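Local coordinates for protein exodeoxyribonuclease III (Methanosarcina mazei, PDB 5J8N) that probably acts as a magnesium-dependent DNA-repair nuclease that cuts at abasic sites and digests double-stranded DNA from 3' ends, at residues G115-S118 / Q119-G123; G13-A16 / A17-G21. The protein carries 3 engineered substitutions. One frame throughout, in Å; residues are numbered along the deposited sequence. Where two conformers were deposited one is given.

In the fold
Both contacts are local and lie at helix starts within the DNase I-like fold, but on different elements. Interaction 1 caps the long helix 119-141 at the surface, after the strand 106-111 that ends in the predicted active-site residue Y111. Interaction 2 is partly buried and forms the short helix 14-18, directly after the magnesium ligand N12. Their chemistry differs accordingly: a serine hydroxyl and a water serve the surface cap at 115-118/119-123, whereas glycine occupies the N-cap of 13-16/17-21 and backbone bonds dominate, with apolar contact inward and basic chains outward. The two do not touch; their centres are 28 Å apart and their nearest atoms about 14 Å.

Interaction 1: G115-S118 / Q119-G123; sequences GKMS and QERLG. Engineered in segment 115-118: M117 (natural residue Ala).
S118 is the N-cap of helix 119-141, and its hydroxyl reaches forward to the first helical turn and accepts from the N-H of R121, with OG 3.0 Å from N and an N-H...O angle of 147°. The torsion that brings OG there sets it between the backbone N and the carbonyl carbon (chi1 63°). At the same residue the carbonyl starts the regular helical pattern: L122 N donates to S118 O at 2.9 Å, while R121 N gives that oxygen a weak second bond. With an alanine here, R121 N would probably lose its side-chain cap and be left with that weak bond alone, and the water held by the hydroxyl would lose one of its anchors.

The side chain of R121 leans toward the cap at its base and leaves at its end. CG, anti to its own carbonyl carbon (chi1 -72°), packs 3.4 Å from S118 OG, beside the hydroxyl rather than bonded to it. Further bends at chi2 and chi3 carry the guanidinium away to a salt bridge with E94 and a cation-pi contact with Y124. M117, an engineered residue modelled in two conformers, crosses R121 at a slant; in the conformer described, its SD lies 3.6 Å from R121 CB, so a thioether meets the aliphatic root of the arginine and not its charge. L122 keeps its CB 3.8 Å from G115 O, and its side chain also touches L174 and helix 175-186.

E120 completes the polar side of the cap through solvent. One water sits 2.6 Å from S118 OG and donates to E120 OE1 at 2.9 Å, bridging the hydroxyl and the carboxylate.

Interaction 2: G13-A16 / A17-G21; sequences GLRA and AVKKG
K19 and R15, four residues apart, lie side by side and point the same way on the outer face of the chain after G13. CB of K19 starts 3.6 Å from A16 O, the carbonyl that also accepts from K19 N. CG, anti to the lysine's own carbonyl carbon (chi1 -61°), passes 4.1 Å from R15 O. Next, CD comes to the edge of the R15 guanidinium, near its plane, 4.1 Å from NH1. Beyond CD the chain bends at chi3, and NZ ends 5.0 Å from R15 NH1, so the like charges lie near each other without touching; both residues also meet a crystal neighbour.

Behind them the backbone bonds set the fold of the chain. A17 N donates to G13 O and V18 N to L14 O, four residues back, but K19 N reaches A16 O, only three back, from well above the carbonyl plane (55° out of it). G13 holds the N-cap with backbone angles at which a CB would press on the preceding carbonyl oxygen.

On the inner side L14 CD1 meets V18 CG2 at 4.2 Å. L14 and A17 rest on F22 of helix 22-27, V18 packs against helix 48-51, and backbone hydrogen bonds between G13 and the magnesium ligand E38 and between L14 and T39 tie the helix start to the chain just beyond strand 33-37.

Interaction 1: G115-S118 / Q119-G123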
ATOM      1  N   GLY A 115      13.047   1.020  -6.944  1.00 17.83           N
ATOM      2  CA  GLY A 115      13.962   1.520  -7.942  1.00 19.28           C
ATOM      3  C   GLY A 115      15.449   1.307  -7.665  1.00 20.57           C
ATOM      4  O   GLY A 115      16.296   1.805  -8.385  1.00 22.46           O
ATOM      5  N   LYS A 116      15.765   0.570  -6.602  1.00 19.31           N
ATOM      6  CA  LYS A 116      17.171   0.472  -6.213  1.00 22.73           C
ATOM      7  C   LYS A 116      18.061  -0.380  -7.107  1.00 25.32           C
ATOM      8  O   LYS A 116      19.276  -0.156  -7.134  1.00 28.27           O
ATOM      9  CB  LYS A 116      17.287  -0.088  -4.783  1.00 21.12           C
ATOM     10  CG  LYS A 116      16.859   0.949  -3.777  1.00 22.34           C
ATOM     11  CD  LYS A 116      17.052   0.539  -2.324  1.00 26.13           C
ATOM     12  CE  LYS A 116      16.192  -0.667  -1.932  1.00 25.84           C
ATOM     13  NZ  LYS A 116      16.407  -1.101  -0.501  1.00 28.76           N
ATOM     14  N   MET A 117      17.519  -1.382  -7.785  1.00 25.93           N
ATOM     15  CA  MET A 117      18.360  -2.388  -8.484  0.53 29.25           C
ATOM     16  C   MET A 117      19.165  -1.823  -9.614  1.00 29.89           C
ATOM     17  O   MET A 117      20.285  -2.285  -9.905  1.00 32.23           O
ATOM     18  CB  MET A 117      17.541  -3.516  -9.116  0.53 31.63           C
ATOM     19  CG  MET A 117      16.390  -3.973  -8.367  0.53 32.36           C
ATOM     20  SD  MET A 117      15.038  -2.804  -8.474  0.53 30.08           S
ATOM     21  CE  MET A 117      14.240  -3.460  -7.029  0.53 34.20           C
ATOM     22  N   SER A 118      18.580  -0.873 -10.329  1.00 30.50           N
ATOM     23  CA  SER A 118      19.177  -0.371 -11.552  1.00 30.92           C
ATOM     24  C   SER A 118      18.548   0.935 -11.984  1.00 29.62           C
ATOM     25  O   SER A 118      17.432   1.283 -11.575  1.00 28.09           O
ATOM     26  CB  SER A 118      19.029  -1.385 -12.708  1.00 33.11           C
ATOM     27  OG  SER A 118      17.651  -1.608 -13.038  1.00 29.09           O
ATOM     28  N   GLN A 119      19.242   1.644 -12.852  1.00 30.17           N
ATOM     29  CA  GLN A 119      18.688   2.824 -13.493  1.00 30.72           C
ATOM     30  C   GLN A 119      17.431   2.444 -14.244  1.00 30.07           C
ATOM     31  O   GLN A 119      16.450   3.187 -14.250  1.00 28.90           O
ATOM     32  CB  GLN A 119      19.698   3.441 -14.461  1.00 37.91           C
ATOM     33  CG  GLN A 119      20.219   4.790 -14.022  1.00 45.98           C
ATOM     34  CD  GLN A 119      19.106   5.757 -13.651  1.00 55.77           C
ATOM     35  OE1 GLN A 119      18.043   5.795 -14.286  1.00 62.02           O
ATOM     36  NE2 GLN A 119      19.343   6.547 -12.605  1.00 56.15           N
ATOM     37  N   GLU A 120      17.426   1.276 -14.868  1.00 28.79           N
ATOM     38  CA  GLU A 120      16.267   0.947 -15.677  1.00 28.12           C
ATOM     39  C   GLU A 120      15.060   0.735 -14.742  1.00 25.01           C
ATOM     40  O   GLU A 120      13.914   1.101 -15.094  1.00 27.18           O
ATOM     41  CB  GLU A 120      16.536  -0.273 -16.547  1.00 35.63           C
ATOM     42  CG  GLU A 120      15.339  -0.787 -17.288  1.00 48.52           C
ATOM     43  CD  GLU A 120      14.963  -2.172 -16.850  1.00 61.15           C
ATOM     44  OE1 GLU A 120      15.862  -2.955 -16.466  1.00 67.49           O
ATOM     45  OE2 GLU A 120      13.754  -2.462 -16.860  1.00 65.06           O
ATOM     46  N   ARG A 121      15.289   0.189 -13.547  1.00 22.70           N
ATOM     47  CA  ARG A 121      14.158  -0.039 -12.667  1.00 20.86           C
ATOM     48  C   ARG A 121      13.736   1.257 -12.000  1.00 19.87           C
ATOM     49  O   ARG A 121      12.555   1.430 -11.733  1.00 19.26           O
ATOM     50  CB  ARG A 121      14.431  -1.107 -11.600  1.00 22.99           C
ATOM     51  CG  ARG A 121      14.472  -2.515 -12.171  1.00 24.85           C
ATOM     52  CD  ARG A 121      13.227  -2.838 -12.997  1.00 23.71           C
ATOM     53  NE  ARG A 121      12.066  -2.977 -12.133  1.00 24.61           N
ATOM     54  CZ  ARG A 121      10.866  -3.359 -12.538  1.00 18.86           C
ATOM     55  NH1 ARG A 121      10.616  -3.603 -13.816  1.00 22.32           N
ATOM     56  NH2 ARG A 121       9.928  -3.496 -11.637  1.00 18.85           N
ATOM     57  N   LEU A 122      14.677   2.171 -11.797  1.00 21.44           N
ATOM     58  CA  LEU A 122      14.282   3.503 -11.319  1.00 20.18           C
ATOM     59  C   LEU A 122      13.386   4.162 -12.411  1.00 17.90           C
ATOM     60  O   LEU A 122      12.339   4.742 -12.080  1.00 18.29           O
ATOM     61  CB  LEU A 122      15.511   4.380 -11.026  1.00 22.50           C
ATOM     62  CG  LEU A 122      15.174   5.839 -10.670  1.00 23.55           C
ATOM     63  CD1 LEU A 122      14.242   5.914  -9.449  1.00 23.70           C
ATOM     64  CD2 LEU A 122      16.461   6.636 -10.420  1.00 23.70           C
ATOM     65  N   GLY A 123      13.736   3.992 -13.669  1.00 20.52           N
ATOM     66  CA  GLY A 123      12.965   4.539 -14.782  1.00 20.16           C
ATOM     67  C   GLY A 123      11.579   3.930 -14.776  1.00 20.17           C
ATOM     68  O   GLY A 123      10.580   4.637 -14.970  1.00 20.09           O
TER
HETATM   69  O   HOH W   1      17.339  -3.950 -14.228  1.00 43.75           O

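Interaction 2: G13-A16 / A17-G21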
ATOM      1  N   GLY A  13       6.328 -11.521   1.258  1.00 11.81           N
ATOM      2  CA  GLY A  13       6.069 -12.912   0.995  1.00 12.19           C
ATOM      3  C   GLY A  13       4.909 -13.447   1.835  1.00 12.15           C
ATOM      4  O   GLY A  13       5.020 -13.603   3.083  1.00 12.34           O
ATOM      5  N   LEU A  14       3.779 -13.738   1.181  1.00 11.91           N
ATOM      6  CA  LEU A  14       2.571 -14.094   1.911  1.00 12.30           C
ATOM      7  C   LEU A  14       2.650 -15.442   2.557  1.00 12.89           C
ATOM      8  O   LEU A  14       2.237 -15.601   3.713  1.00 13.78           O
ATOM      9  CB  LEU A  14       1.358 -14.029   0.939  1.00 13.86           C
ATOM     10  CG  LEU A  14       0.018 -14.310   1.633  1.00 13.88           C
ATOM     11  CD1 LEU A  14      -0.270 -13.309   2.760  1.00 16.09           C
ATOM     12  CD2 LEU A  14      -1.067 -14.256   0.531  1.00 16.63           C
ATOM     13  N   ARG A  15       3.195 -16.444   1.893  1.00 12.49           N
ATOM     14  CA  ARG A  15       3.335 -17.761   2.487  1.00 12.97           C
ATOM     15  C   ARG A  15       4.119 -17.680   3.789  1.00 15.14           C
ATOM     16  O   ARG A  15       3.692 -18.224   4.831  1.00 14.74           O
ATOM     17  CB  ARG A  15       4.044 -18.722   1.510  1.00 13.04           C
ATOM     18  CG  ARG A  15       4.120 -20.160   2.052  1.00 14.61           C
ATOM     19  CD  ARG A  15       5.305 -20.955   1.462  1.00 14.41           C
ATOM     20  NE  ARG A  15       6.530 -20.210   1.715  1.00 15.24           N
ATOM     21  CZ  ARG A  15       7.153 -20.128   2.886  1.00 16.08           C
ATOM     22  NH1 ARG A  15       6.664 -20.795   3.956  1.00 15.71           N
ATOM     23  NH2 ARG A  15       8.235 -19.361   3.013  1.00 15.10           N
ATOM     24  N   ALA A  16       5.225 -16.942   3.774  1.00 14.30           N
ATOM     25  CA  ALA A  16       6.009 -16.849   4.999  1.00 16.03           C
ATOM     26  C   ALA A  16       5.243 -16.093   6.084  1.00 15.57           C
ATOM     27  O   ALA A  16       5.229 -16.510   7.266  1.00 16.77           O
ATOM     28  CB  ALA A  16       7.351 -16.164   4.684  1.00 16.75           C
ATOM     29  N   ALA A  17       4.542 -15.056   5.710  1.00 13.27           N
ATOM     30  CA  ALA A  17       3.849 -14.192   6.681  1.00 14.12           C
ATOM     31  C   ALA A  17       2.657 -14.942   7.293  1.00 15.11           C
ATOM     32  O   ALA A  17       2.282 -14.647   8.446  1.00 14.46           O
ATOM     33  CB  ALA A  17       3.397 -12.890   6.029  1.00 13.46           C
ATOM     34  N   VAL A  18       2.090 -15.924   6.616  1.00 14.89           N
ATOM     35  CA  VAL A  18       0.982 -16.732   7.148  1.00 15.10           C
ATOM     36  C   VAL A  18       1.422 -17.511   8.382  1.00 19.95           C
ATOM     37  O   VAL A  18       0.604 -17.895   9.235  1.00 24.19           O
ATOM     38  CB  VAL A  18       0.427 -17.665   6.049  1.00 16.36           C
ATOM     39  CG1 VAL A  18      -0.342 -18.889   6.622  1.00 18.71           C
ATOM     40  CG2 VAL A  18      -0.483 -16.819   5.126  1.00 17.93           C
ATOM     41  N   LYS A  19       2.716 -17.797   8.480  1.00 16.80           N
ATOM     42  CA  LYS A  19       3.231 -18.487   9.638  1.00 19.20           C
ATOM     43  C   LYS A  19       3.658 -17.531  10.738  1.00 18.50           C
ATOM     44  O   LYS A  19       4.104 -17.982  11.782  1.00 22.15           O
ATOM     45  CB  LYS A  19       4.433 -19.369   9.254  1.00 18.51           C
ATOM     46  CG  LYS A  19       4.084 -20.443   8.228  1.00 22.02           C
ATOM     47  CD  LYS A  19       5.311 -21.279   7.810  1.00 19.67           C
ATOM     48  CE  LYS A  19       5.792 -22.148   8.910  1.00 20.18           C
ATOM     49  NZ  LYS A  19       7.049 -22.809   8.494  1.00 20.50           N
ATOM     50  N   LYS A  20       3.594 -16.240  10.494  1.00 16.73           N
ATOM     51  CA  LYS A  20       4.149 -15.256  11.411  1.00 17.19           C
ATOM     52  C   LYS A  20       3.129 -14.200  11.774  1.00 19.75           C
ATOM     53  O   LYS A  20       3.476 -13.095  12.133  1.00 25.83           O
ATOM     54  CB  LYS A  20       5.368 -14.574  10.775  1.00 18.06           C
ATOM     55  CG  LYS A  20       6.483 -15.470  10.553  1.00 19.82           C
ATOM     56  CD  LYS A  20       6.924 -16.042  11.850  1.00 27.73           C
ATOM     57  CE  LYS A  20       8.254 -16.706  11.721  1.00 30.10           C
ATOM     58  NZ  LYS A  20       8.734 -17.107  13.083  1.00 33.35           N
ATOM     59  N   GLY A  21       1.875 -14.572  11.668  1.00 18.48           N
ATOM     60  CA  GLY A  21       0.841 -13.712  12.222  1.00 25.99           C
ATOM     61  C   GLY A  21      -0.154 -13.170  11.235  1.00 23.54           C
ATOM     62  O   GLY A  21      -1.155 -12.546  11.670  1.00 21.57           O
TER